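Local coordinates for HNH nuclease domain-containing protein (Streptomyces coelicolor, PDB 5ZMO), which recognises phosphorothioated DNA through its sulfur-binding domain, the piece described here, and, in the full-length type IV restriction enzyme, probably cleaves DNA as an HNH endonuclease, at residues P30-W35 with R75-A80; P59-E62 with Q66-D69; T52-V57 with S108-D113; H10-D15 with G117-D122; N124-R127 with A132-S135. One frame throughout, in Å; residues are numbered along the deposited sequence.

Contact 1. Residues P30-W35 with R75-A80; sequences PVLLLW and RYPFWA. With nucleotides of chain B.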
# COMPACT_ATOMS: atom_id res chain seq x y z
N PRO A 30 2.63 -4.15 -3.43
CA PRO A 30 2.59 -5.09 -2.36
C PRO A 30 2.98 -4.51 -1.00
O PRO A 30 2.27 -4.81 0.01
CB PRO A 30 3.57 -6.20 -2.82
CG PRO A 30 3.35 -6.17 -4.35
CD PRO A 30 3.24 -4.75 -4.64
N VAL A 31 4.00 -3.68 -0.99
CA VAL A 31 4.43 -3.07 0.31
C VAL A 31 3.34 -2.09 0.84
O VAL A 31 2.97 -2.14 2.00
CB VAL A 31 5.79 -2.38 0.18
CG1 VAL A 31 6.09 -1.42 1.34
CG2 VAL A 31 6.87 -3.42 0.03
N LEU A 32 2.84 -1.19 0.02
CA LEU A 32 1.80 -0.29 0.48
C LEU A 32 0.54 -0.99 0.91
O LEU A 32 -0.06 -0.63 2.01
CB LEU A 32 1.55 0.80 -0.56
CG LEU A 32 0.62 1.91 -0.09
CD1 LEU A 32 1.09 2.59 1.15
CD2 LEU A 32 0.46 2.92 -1.22
N LEU A 33 0.11 -2.01 0.13
CA LEU A 33 -1.06 -2.81 0.56
C LEU A 33 -0.84 -3.51 1.89
O LEU A 33 -1.72 -3.49 2.75
CB LEU A 33 -1.49 -3.87 -0.46
CG LEU A 33 -2.11 -3.22 -1.69
CD1 LEU A 33 -2.12 -4.22 -2.85
CD2 LEU A 33 -3.46 -2.71 -1.43
N LEU A 34 0.29 -4.21 2.03
CA LEU A 34 0.56 -4.85 3.37
C LEU A 34 0.56 -3.88 4.55
O LEU A 34 0.01 -4.18 5.64
CB LEU A 34 1.88 -5.63 3.30
CG LEU A 34 1.89 -7.00 2.64
CD1 LEU A 34 3.32 -7.49 2.52
CD2 LEU A 34 1.11 -7.97 3.49
N TRP A 35 1.12 -2.71 4.33
CA TRP A 35 1.18 -1.68 5.35
C TRP A 35 -0.23 -1.25 5.67
O TRP A 35 -0.62 -1.16 6.86
CB TRP A 35 2.03 -0.51 4.92
CG TRP A 35 2.04 0.59 5.90
CD1 TRP A 35 2.79 0.68 7.06
CD2 TRP A 35 1.25 1.79 5.85
NE1 TRP A 35 2.51 1.84 7.71
CE2 TRP A 35 1.57 2.54 7.02
CE3 TRP A 35 0.28 2.28 4.96
CZ2 TRP A 35 0.98 3.76 7.28
CZ3 TRP A 35 -0.30 3.53 5.24
CH2 TRP A 35 0.04 4.22 6.39
N ARG A 75 5.49 7.16 -3.65
CA ARG A 75 4.60 8.02 -4.40
C ARG A 75 3.93 7.20 -5.55
O ARG A 75 2.75 7.46 -5.85
CB ARG A 75 5.28 9.28 -4.90
CG ARG A 75 6.34 9.06 -5.91
CD ARG A 75 7.23 10.27 -5.99
NE ARG A 75 8.21 10.09 -7.03
CZ ARG A 75 8.12 10.53 -8.29
NH1 ARG A 75 9.14 10.29 -9.09
NH2 ARG A 75 7.08 11.20 -8.72
N TYR A 76 4.63 6.20 -6.11
CA TYR A 76 4.10 5.43 -7.27
C TYR A 76 2.82 4.63 -6.90
O TYR A 76 1.79 4.89 -7.48
CB TYR A 76 5.14 4.56 -7.88
CG TYR A 76 6.18 5.36 -8.65
CD1 TYR A 76 5.82 6.07 -9.79
CD2 TYR A 76 7.50 5.38 -8.25
CE1 TYR A 76 6.76 6.76 -10.50
CE2 TYR A 76 8.44 6.17 -8.88
CZ TYR A 76 8.07 6.84 -10.03
OH TYR A 76 9.00 7.57 -10.74
N PRO A 77 2.86 3.79 -5.85
CA PRO A 77 1.64 3.01 -5.46
C PRO A 77 0.59 3.88 -4.77
O PRO A 77 -0.59 3.57 -4.84
CB PRO A 77 2.18 1.93 -4.50
CG PRO A 77 3.44 2.54 -3.96
CD PRO A 77 4.06 3.34 -5.12
N PHE A 78 1.02 4.96 -4.12
CA PHE A 78 0.12 5.91 -3.44
C PHE A 78 -0.92 6.44 -4.39
O PHE A 78 -2.05 6.71 -4.00
CB PHE A 78 0.92 7.02 -2.81
CG PHE A 78 0.13 7.93 -1.95
CD1 PHE A 78 -0.11 7.61 -0.62
CD2 PHE A 78 -0.38 9.12 -2.46
CE1 PHE A 78 -0.81 8.49 0.19
CE2 PHE A 78 -1.08 9.98 -1.68
CZ PHE A 78 -1.32 9.65 -0.32
N TRP A 79 -0.52 6.58 -5.65
CA TRP A 79 -1.46 6.93 -6.73
C TRP A 79 -1.98 5.79 -7.55
O TRP A 79 -3.19 5.70 -7.79
CB TRP A 79 -0.71 7.89 -7.68
CG TRP A 79 -1.62 8.49 -8.78
CD1 TRP A 79 -1.55 8.22 -10.12
CD2 TRP A 79 -2.57 9.53 -8.63
NE1 TRP A 79 -2.49 8.93 -10.79
CE2 TRP A 79 -3.10 9.79 -9.93
CE3 TRP A 79 -3.06 10.24 -7.56
CZ2 TRP A 79 -4.08 10.72 -10.15
CZ3 TRP A 79 -4.05 11.19 -7.79
CH2 TRP A 79 -4.54 11.41 -9.07
N ALA A 80 -1.13 4.84 -7.91
CA ALA A 80 -1.48 3.75 -8.82
C ALA A 80 -2.49 2.78 -8.27
O ALA A 80 -3.25 2.21 -9.03
CB ALA A 80 -0.27 2.99 -9.26
P DC B 5 11.70 1.08 -10.51
OP1 DC B 5 12.34 -0.22 -10.26
OP2 DC B 5 11.85 2.26 -9.67
O5' DC B 5 12.10 1.57 -11.98
C5' DC B 5 12.07 0.64 -13.06
C4' DC B 5 12.82 1.22 -14.23
O4' DC B 5 12.10 2.31 -14.84
C3' DC B 5 14.21 1.76 -13.92
O3' DC B 5 15.02 1.42 -15.07
C2' DC B 5 13.99 3.27 -13.84
C1' DC B 5 12.87 3.52 -14.85
N1 DC B 5 11.96 4.66 -14.59
C2 DC B 5 11.65 5.57 -15.60
O2 DC B 5 12.27 5.52 -16.68
N3 DC B 5 10.76 6.56 -15.34
C4 DC B 5 10.19 6.65 -14.14
N4 DC B 5 9.30 7.62 -13.94
C5 DC B 5 10.45 5.70 -13.11
C6 DC B 5 11.35 4.75 -13.37
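In the sulfur-binding domain, Leu32 of helix 28-41 packs against Pro77 and Phe78 of helix 70-83, which also presents Tyr76 to the DNA. Leu32 meets them mainly with one methyl, CD2. Its CG lies anti to the backbone N (chi1 -172°), which turns the branch toward the other helix, where CD2 lies on the Pro77-Phe78 peptide bond, 3.6 Å from Phe78 N, and 3.8 Å from Pro77 CB. No hydrogen bond joins the two segments; the contact is apolar and buried, and Phe78 continues it by meeting the Trp50 ring edge to face. The helix is kinked at Tyr76 and Pro77, the proline having no N-H to give. On the DNA side, the exocyclic amine N4 of deoxycytidine DC5 of chain B donates to Tyr76 OH at 3.2 Å, with an N-H...O angle of 146°. Tyr76 CZ lies 3.7 Å above the Arg75 guanidinium plane, toward its rim, while Arg75 NH1 is salt-bridged to Asp72. A phenylalanine in place of Tyr76 would probably leave the cytosine amine without this acceptor. One helix thus joins an apolar inner side to a base-reading phenol, the amine-to-hydroxyl bond addressing a base edge rather than the backbone.

Contact 2. Residues P59-E62 with Q66-D69; sequences PLME and QVED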
# COMPACT_ATOMS: atom_id res chain seq x y z
N PRO A 59 10.79 3.85 4.73
CA PRO A 59 11.83 2.94 5.19
C PRO A 59 11.51 1.46 4.99
O PRO A 59 12.44 0.68 4.83
CB PRO A 59 11.87 3.15 6.74
CG PRO A 59 10.89 4.17 7.07
CD PRO A 59 10.18 4.65 5.83
N LEU A 60 10.23 1.09 4.98
CA LEU A 60 9.83 -0.29 4.59
C LEU A 60 10.07 -0.61 3.12
O LEU A 60 10.44 -1.74 2.75
CB LEU A 60 8.38 -0.60 4.94
CG LEU A 60 7.92 -0.27 6.33
CD1 LEU A 60 6.40 -0.40 6.47
CD2 LEU A 60 8.63 -1.21 7.35
N MET A 61 9.81 0.38 2.28
CA MET A 61 10.10 0.33 0.83
C MET A 61 11.60 0.05 0.61
O MET A 61 12.00 -0.80 -0.24
CB MET A 61 9.71 1.67 0.20
CG MET A 61 9.11 1.73 -1.17
SD MET A 61 7.85 0.53 -1.52
CE MET A 61 6.28 1.31 -1.16
N GLU A 62 12.45 0.75 1.35
CA GLU A 62 13.89 0.52 1.28
C GLU A 62 14.33 -0.82 1.83
O GLU A 62 15.13 -1.54 1.19
CB GLU A 62 14.62 1.69 1.99
CG GLU A 62 14.47 3.01 1.31
CD GLU A 62 14.64 4.23 2.22
OE1 GLU A 62 14.67 5.33 1.61
OE2 GLU A 62 14.76 4.02 3.47
N GLN A 66 13.32 -3.41 -1.77
CA GLN A 66 14.47 -3.26 -2.73
C GLN A 66 14.51 -1.95 -3.49
O GLN A 66 14.98 -1.90 -4.65
CB GLN A 66 14.47 -4.37 -3.83
CG GLN A 66 14.12 -5.76 -3.39
CD GLN A 66 14.35 -6.82 -4.46
OE1 GLN A 66 14.10 -6.62 -5.67
NE2 GLN A 66 14.81 -7.98 -4.02
N VAL A 67 13.96 -0.88 -2.91
CA VAL A 67 13.97 0.38 -3.62
C VAL A 67 15.18 1.13 -3.07
O VAL A 67 15.61 0.89 -1.97
CB VAL A 67 12.65 1.16 -3.41
CG1 VAL A 67 11.47 0.20 -3.44
CG2 VAL A 67 12.72 1.94 -2.13
N GLU A 68 15.75 2.00 -3.89
CA GLU A 68 16.89 2.81 -3.49
C GLU A 68 16.43 4.04 -2.71
O GLU A 68 17.00 4.39 -1.71
CB GLU A 68 17.62 3.35 -4.76
CG GLU A 68 18.19 2.30 -5.71
CD GLU A 68 19.37 1.52 -5.15
OE1 GLU A 68 19.78 1.78 -4.00
OE2 GLU A 68 19.88 0.63 -5.87
N ASP A 69 15.38 4.68 -3.18
CA ASP A 69 14.84 5.88 -2.52
C ASP A 69 13.37 5.58 -2.21
O ASP A 69 12.51 5.63 -3.09
CB ASP A 69 15.05 7.03 -3.43
CG ASP A 69 14.43 8.33 -2.92
OD1 ASP A 69 13.53 8.34 -2.00
OD2 ASP A 69 14.83 9.40 -3.46
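A chi1 of -143°, away from the usual staggered values, sets Met61 CG against Val67, and bends further along the chain carry SD and the end methyl away toward helix 28-41; the valine, at chi1 -40°, holds CG1 beside its own backbone N and CG2 between that N and the carbonyl carbon. In this conformer, one of two modelled for Val67, the two methyls straddle the Met61 carbonyl oxygen, CG1 and CG2 each 3.4 Å from Met61 O. CG1 also lies 3.6 Å from Met61 CG, and CG2 lies 3.7 Å from Glu62 N. The same carbonyl takes the Val67 amide, Val67 N to Met61 O at 3.3 Å, a long, weak bond with an angle of 161°. Residues 66-69 belong to the loop that links helix 50-63 to helix 70-83. Gln66 leaves the first helix with a positive phi, and Asp69 is the N-cap of the second, its OD1 accepting from Asp72 N and weakly from Val71 N. Glu62 extends beyond CG and passes Val67 at about a right angle, Glu62 CG to Val67 CG2 at 4.0 Å. Its OE1 accepts from Gly70 N, so the last turn of one helix supplies a second acceptor to the start of the next. Glu62 OE1 and Asp69 OD1 stand 4.8 Å apart, and the amide hydrogens both receive would probably offset their like charge.

Contact 3. Residues T52-V57 with S108-D113; sequences TTRDAV and SLNAVD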
# COMPACT_ATOMS: atom_id res chain seq x y z
N THR A 52 2.32 11.50 6.41
CA THR A 52 2.41 10.45 7.41
C THR A 52 2.71 9.11 6.74
O THR A 52 3.49 8.32 7.24
CB THR A 52 1.06 10.27 8.09
OG1 THR A 52 0.67 11.55 8.58
CG2 THR A 52 1.16 9.25 9.21
N THR A 53 2.13 8.92 5.57
CA THR A 53 2.17 7.62 4.89
C THR A 53 3.60 7.48 4.34
O THR A 53 4.20 6.42 4.47
CB THR A 53 1.14 7.52 3.75
OG1 THR A 53 -0.18 7.66 4.30
CG2 THR A 53 1.25 6.20 3.01
N ARG A 54 4.07 8.51 3.65
CA ARG A 54 5.45 8.60 3.15
C ARG A 54 6.44 8.27 4.23
O ARG A 54 7.30 7.40 4.06
CB ARG A 54 5.72 9.95 2.56
CG ARG A 54 7.16 10.26 2.23
CD ARG A 54 7.29 11.77 2.11
NE ARG A 54 7.21 12.39 3.46
CZ ARG A 54 7.00 13.68 3.68
NH1 ARG A 54 6.79 14.53 2.68
NH2 ARG A 54 6.91 14.11 4.94
N ASP A 55 6.29 8.90 5.39
CA ASP A 55 7.23 8.67 6.49
C ASP A 55 7.19 7.30 7.12
O ASP A 55 8.25 6.78 7.46
CB ASP A 55 7.17 9.78 7.53
CG ASP A 55 7.66 11.16 6.97
OD1 ASP A 55 8.30 11.27 5.88
OD2 ASP A 55 7.50 12.18 7.67
N ALA A 56 6.01 6.67 7.19
CA ALA A 56 5.87 5.34 7.64
C ALA A 56 6.39 4.30 6.66
O ALA A 56 7.01 3.29 7.03
CB ALA A 56 4.41 5.05 7.96
N VAL A 57 6.12 4.53 5.38
CA VAL A 57 6.29 3.48 4.41
C VAL A 57 7.63 3.53 3.70
O VAL A 57 8.18 2.49 3.31
CB VAL A 57 5.11 3.41 3.40
CG1 VAL A 57 5.32 2.27 2.40
CG2 VAL A 57 3.82 3.16 4.13
N SER A 108 3.52 18.62 -5.79
CA SER A 108 2.08 18.83 -5.53
C SER A 108 1.58 17.88 -4.45
O SER A 108 0.70 18.27 -3.69
CB SER A 108 1.20 18.76 -6.78
OG SER A 108 0.95 17.45 -7.35
N LEU A 109 2.12 16.67 -4.37
CA LEU A 109 1.81 15.77 -3.20
C LEU A 109 2.25 16.40 -1.91
O LEU A 109 1.53 16.36 -0.88
CB LEU A 109 2.47 14.36 -3.33
CG LEU A 109 1.92 13.29 -4.20
CD1 LEU A 109 2.86 12.10 -4.21
CD2 LEU A 109 0.54 12.86 -3.72
N ASN A 110 3.47 16.96 -1.91
CA ASN A 110 3.98 17.56 -0.68
C ASN A 110 3.16 18.80 -0.31
O ASN A 110 2.83 19.00 0.85
CB ASN A 110 5.50 17.88 -0.80
CG ASN A 110 6.41 16.62 -0.61
OD1 ASN A 110 6.04 15.57 -0.05
ND2 ASN A 110 7.63 16.75 -1.05
N ALA A 111 2.85 19.62 -1.30
CA ALA A 111 2.10 20.89 -1.06
C ALA A 111 0.66 20.69 -0.63
O ALA A 111 0.24 21.27 0.33
CB ALA A 111 2.14 21.78 -2.30
N VAL A 112 -0.07 19.82 -1.30
CA VAL A 112 -1.49 19.60 -1.04
C VAL A 112 -1.61 18.69 0.20
O VAL A 112 -2.52 18.86 1.02
CB VAL A 112 -2.18 18.99 -2.26
CG1 VAL A 112 -3.59 18.52 -1.90
CG2 VAL A 112 -2.20 20.01 -3.40
N ASP A 113 -0.67 17.74 0.34
CA ASP A 113 -0.66 16.74 1.41
C ASP A 113 -2.00 16.04 1.52
O ASP A 113 -2.63 16.09 2.61
CB ASP A 113 -0.25 17.33 2.75
CG ASP A 113 0.26 16.29 3.72
OD1 ASP A 113 0.43 15.13 3.27
OD2 ASP A 113 0.54 16.60 4.90
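Arg54 and Asn110 meet between helices 50-63 and 106-112 by hydrogen bonding alone: NH1 of the arginine donates to OD1 of the amide at 3.0 Å. The angle of 121° makes this a weak bond. Asn110 OD1 lies at the edge of the guanidinium, close to its plane, but the amide itself is turned 70° from that plane, and the two side chains cross at about a right angle. Its stronger partner is Trp50 NE1, which also donates to Asn110 OD1; one acceptor therefore serves an indole and a guanidinium. Both partners belong to the segments flanking paired strands: strand 47-49 leads into helix 50-63, while helix 106-112 leads into strand 115-117, its antiparallel neighbour. Asp113, with positive phi just beyond the helix, is hydrogen-bonded through OD2 to Ser51 OG, a second polar link between the same two parts of the fold. Ionic contacts lie on the arginine's own helix. A bend at chi3 (73°) folds the Arg54 chain so that NE reaches Asp55 OD1 at 2.9 Å, a salt bridge in which the nitrogen approaches from above the carboxylate plane. NH2 adds longer, weak bonds to both Asp55 oxygens, 3.3 Å to OD1 and 3.4 Å to OD2. Side-chain packing completes the surroundings: Leu109 touches Trp50, Arg75 and Phe78, and Arg54 rests on Val71.

Contact 4. Residues H10-D15 with G117-D122; sequences HRRVGD and GLREDD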
# COMPACT_ATOMS: atom_id res chain seq x y z
N HIS A 10 -10.19 -9.52 -1.62
CA HIS A 10 -9.26 -10.64 -1.97
C HIS A 10 -8.95 -10.73 -3.47
O HIS A 10 -7.77 -10.85 -3.85
CB HIS A 10 -9.82 -11.98 -1.52
CG HIS A 10 -8.86 -13.12 -1.70
ND1 HIS A 10 -7.92 -13.47 -0.74
CD2 HIS A 10 -8.66 -13.94 -2.75
CE1 HIS A 10 -7.23 -14.51 -1.18
NE2 HIS A 10 -7.65 -14.80 -2.41
N ARG A 11 -9.98 -10.65 -4.29
CA ARG A 11 -9.79 -10.72 -5.76
C ARG A 11 -9.09 -9.48 -6.29
O ARG A 11 -8.18 -9.57 -7.16
CB ARG A 11 -11.12 -10.86 -6.52
CG ARG A 11 -10.93 -11.07 -8.03
CD ARG A 11 -12.18 -11.65 -8.68
NE ARG A 11 -12.30 -13.08 -8.35
CZ ARG A 11 -11.65 -14.05 -8.99
NH1 ARG A 11 -10.84 -13.80 -10.03
NH2 ARG A 11 -11.81 -15.31 -8.59
N ARG A 12 -9.49 -8.32 -5.81
CA ARG A 12 -8.80 -7.07 -6.25
C ARG A 12 -7.31 -7.08 -5.92
O ARG A 12 -6.49 -6.70 -6.72
CB ARG A 12 -9.56 -5.84 -5.79
CG ARG A 12 -10.82 -5.57 -6.64
CD ARG A 12 -11.67 -4.40 -6.25
NE ARG A 12 -12.52 -4.73 -5.07
CZ ARG A 12 -12.35 -4.29 -3.84
NH1 ARG A 12 -13.23 -4.65 -2.86
NH2 ARG A 12 -11.39 -3.43 -3.52
N VAL A 13 -6.98 -7.50 -4.71
CA VAL A 13 -5.59 -7.63 -4.29
C VAL A 13 -4.87 -8.66 -5.16
O VAL A 13 -3.77 -8.41 -5.61
CB VAL A 13 -5.48 -8.06 -2.81
CG1 VAL A 13 -4.05 -8.50 -2.49
CG2 VAL A 13 -5.96 -6.92 -1.92
N GLY A 14 -5.51 -9.79 -5.47
CA GLY A 14 -4.87 -10.82 -6.32
C GLY A 14 -4.71 -10.40 -7.80
O GLY A 14 -3.85 -10.95 -8.50
N ASP A 15 -5.52 -9.46 -8.26
CA ASP A 15 -5.36 -8.86 -9.62
C ASP A 15 -4.23 -7.84 -9.71
O ASP A 15 -3.97 -7.32 -10.80
CB ASP A 15 -6.64 -8.15 -10.07
CG ASP A 15 -7.81 -9.11 -10.37
OD1 ASP A 15 -7.60 -10.34 -10.48
OD2 ASP A 15 -8.95 -8.60 -10.47
N GLY A 117 -6.17 6.36 1.54
CA GLY A 117 -6.14 5.02 2.12
C GLY A 117 -7.13 4.09 1.47
O GLY A 117 -7.58 4.29 0.33
N LEU A 118 -7.39 2.98 2.16
CA LEU A 118 -8.27 1.94 1.61
C LEU A 118 -9.69 2.52 1.40
O LEU A 118 -10.08 3.47 2.06
CB LEU A 118 -8.36 0.74 2.58
CG LEU A 118 -7.02 0.01 2.76
CD1 LEU A 118 -7.15 -0.97 3.92
CD2 LEU A 118 -6.53 -0.73 1.55
N ARG A 119 -10.40 1.92 0.47
CA ARG A 119 -11.86 2.13 0.36
C ARG A 119 -12.60 1.81 1.68
O ARG A 119 -12.15 0.94 2.43
CB ARG A 119 -12.40 1.28 -0.73
CG ARG A 119 -12.05 1.78 -2.13
CD ARG A 119 -11.81 0.64 -3.08
NE ARG A 119 -12.90 0.24 -3.95
CZ ARG A 119 -13.84 -0.68 -3.69
NH1 ARG A 119 -14.74 -0.95 -4.61
NH2 ARG A 119 -13.93 -1.29 -2.51
N GLU A 120 -13.71 2.49 1.95
CA GLU A 120 -14.41 2.30 3.24
C GLU A 120 -14.87 0.85 3.43
O GLU A 120 -14.73 0.28 4.54
CB GLU A 120 -15.61 3.27 3.46
CG GLU A 120 -16.19 3.14 4.87
CD GLU A 120 -17.46 3.94 5.14
OE1 GLU A 120 -17.65 5.00 4.47
OE2 GLU A 120 -18.26 3.49 6.04
N ASP A 121 -15.47 0.30 2.40
CA ASP A 121 -15.98 -1.10 2.48
C ASP A 121 -14.85 -2.09 2.77
O ASP A 121 -14.98 -2.97 3.59
CB ASP A 121 -16.76 -1.47 1.23
CG ASP A 121 -15.98 -1.31 -0.10
OD1 ASP A 121 -14.81 -0.85 -0.13
OD2 ASP A 121 -16.54 -1.69 -1.16
N ASP A 122 -13.71 -1.90 2.13
CA ASP A 122 -12.53 -2.75 2.42
C ASP A 122 -12.00 -2.57 3.83
O ASP A 122 -11.70 -3.56 4.50
CB ASP A 122 -11.44 -2.54 1.37
CG ASP A 122 -11.91 -2.83 -0.01
OD1 ASP A 122 -12.77 -3.75 -0.18
OD2 ASP A 122 -11.32 -2.24 -0.99
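Arg12 grips the carboxylate of Asp122 end-on with both terminal nitrogens. NH1 donates to OD1 at 2.9 Å in a nearly straight bond (177°), and NH2 donates to OD2 at 2.8 Å. Each oxygen uses its syn lone pair, both oxygens lie close to the guanidinium plane, and the two flat groups are nearly coplanar, an arrangement well suited to this paired salt bridge. Over one face of the Arg12 guanidinium lies that of Arg119, the planes 33° apart and Arg119 CZ 3.6 Å above the first plane, offset toward its rim. The shared Asp122, with Asp121 on the Arg119 side, probably offsets the like charges: Arg119 NH2 is 2.6 Å from Asp121 OD1 in a salt bridge and 3.2 Å from Asp122 OD2, the latter also a weak hydrogen bond. Bends at chi2 and chi3 carry the Arg119 chain back over these acids. Further out, the Arg12 head is fixed by backbone carbonyls, NE donating to Lys7 O and NH2 to Asp85 O, while its chain rests on Leu86. A leucine in place of Arg12 would probably leave the buried Asp122 carboxylate without its two-pronged mate and the Lys7 and Asp85 carbonyls without this donor. Arg119 is the N-cap residue of helix 120-128, and Asp121 and Asp122 sit in its first turn. The whole is a four-residue salt-bridge network, built round a bidentate arginine-aspartate pair, that ties the N-terminal helix 9-14 to the start of helix 120-128.

Contact 5. Residues N124-R127 with A132-S135; sequences NLLR and AAAS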
# COMPACT_ATOMS: atom_id res chain seq x y z
N ASN A 124 -13.58 -1.40 6.43
CA ASN A 124 -14.59 -2.00 7.37
C ASN A 124 -14.53 -3.52 7.38
O ASN A 124 -14.68 -4.11 8.46
CB ASN A 124 -16.01 -1.52 7.18
CG ASN A 124 -16.18 -0.02 7.41
OD1 ASN A 124 -17.07 0.60 6.81
ND2 ASN A 124 -15.32 0.55 8.20
N LEU A 125 -14.34 -4.17 6.22
CA LEU A 125 -14.18 -5.64 6.18
C LEU A 125 -12.96 -6.11 7.01
O LEU A 125 -13.06 -7.04 7.81
CB LEU A 125 -14.05 -6.16 4.73
CG LEU A 125 -13.61 -7.59 4.53
CD1 LEU A 125 -14.67 -8.53 5.06
CD2 LEU A 125 -13.34 -7.87 3.08
N LEU A 126 -11.78 -5.47 6.78
CA LEU A 126 -10.59 -5.79 7.53
C LEU A 126 -10.77 -5.69 9.05
O LEU A 126 -10.22 -6.50 9.78
CB LEU A 126 -9.39 -4.88 7.09
CG LEU A 126 -8.67 -5.31 5.82
CD1 LEU A 126 -9.40 -6.14 4.82
CD2 LEU A 126 -7.96 -4.14 5.14
N ARG A 127 -11.46 -4.67 9.51
CA ARG A 127 -11.60 -4.50 10.96
C ARG A 127 -12.60 -5.52 11.53
O ARG A 127 -12.41 -6.04 12.66
CB ARG A 127 -12.21 -3.15 11.29
CG ARG A 127 -11.61 -1.95 10.63
CD ARG A 127 -12.82 -1.01 10.45
NE ARG A 127 -12.84 -0.11 11.56
CZ ARG A 127 -13.81 0.71 11.89
NH1 ARG A 127 -13.53 1.49 12.91
NH2 ARG A 127 -14.96 0.84 11.21
N ALA A 132 -10.29 -12.49 7.19
CA ALA A 132 -10.19 -11.95 5.86
C ALA A 132 -8.96 -11.06 5.71
O ALA A 132 -8.35 -11.09 4.66
CB ALA A 132 -11.43 -11.18 5.47
N ALA A 133 -8.60 -10.30 6.75
CA ALA A 133 -7.34 -9.55 6.73
C ALA A 133 -6.10 -10.48 6.67
O ALA A 133 -5.18 -10.25 5.89
CB ALA A 133 -7.27 -8.65 7.93
N ALA A 134 -6.04 -11.42 7.61
CA ALA A 134 -5.00 -12.47 7.62
C ALA A 134 -4.81 -13.12 6.21
O ALA A 134 -3.69 -13.22 5.72
CB ALA A 134 -5.34 -13.53 8.68
N SER A 135 -5.89 -13.56 5.56
CA SER A 135 -5.74 -14.28 4.30
C SER A 135 -5.28 -13.36 3.20
O SER A 135 -4.42 -13.74 2.42
CB SER A 135 -7.02 -15.01 3.89
OG SER A 135 -7.97 -14.12 3.37
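Leu126 lays its branch point against the methyl of Ala133, CG to CB at 4.2 Å, and the same methyl sits 4.1 Å from Leu126 O. The leucine side chain leaves with CG beside the backbone N (chi1 -81°), which brings its branched end across to the alanine. One residue earlier, Leu125 makes the matching contact: its CD1 reaches Ala132 CB at 4.2 Å. Both meetings are looser than a close van der Waals touch, and they are purely apolar. The short linker brings the backbones close, with Leu126 CA 5.0 Å from Ala133 CA, and the small alanine methyls leave room for that approach. Behind this pair the packing deepens. Leu126 touches Ile37 and Ala40 of helix 28-41 as well as Leu118, Ala133 touches Val41 of that same helix, and Leu161 of the C-terminal tail also reaches Ala133. The outer pair, Leu125 with Ala132, is less deeply buried. The bound DNA is remote, about 20 Å away at the nearest atom. Leucine branches set on alanine methyls in this way close the tight corner between two consecutive helices, 120-128 and 130-144, both packed on helix 28-41.

In the fold
Contact 1 lies near the middle of the domain, its centre about 3 Å from that of the chain, and joins helices 28-41 and 70-83. Contacts 2 and 3, each about 12 Å from it between centres, both use helix 50-63 and touch it: Met61 packs on Pro77, and Val57 on Trp35. Contacts 4 and 5 share helix 120-128 across the chain's centre from contacts 2 and 3; their own centres are about 10 Å apart. In sequence, contact 4 spans contacts 1 to 3, bringing the N-terminal helix to the later part of the chain, while contact 5 follows. The DNA-reading helix is thus backed by a largely helical body.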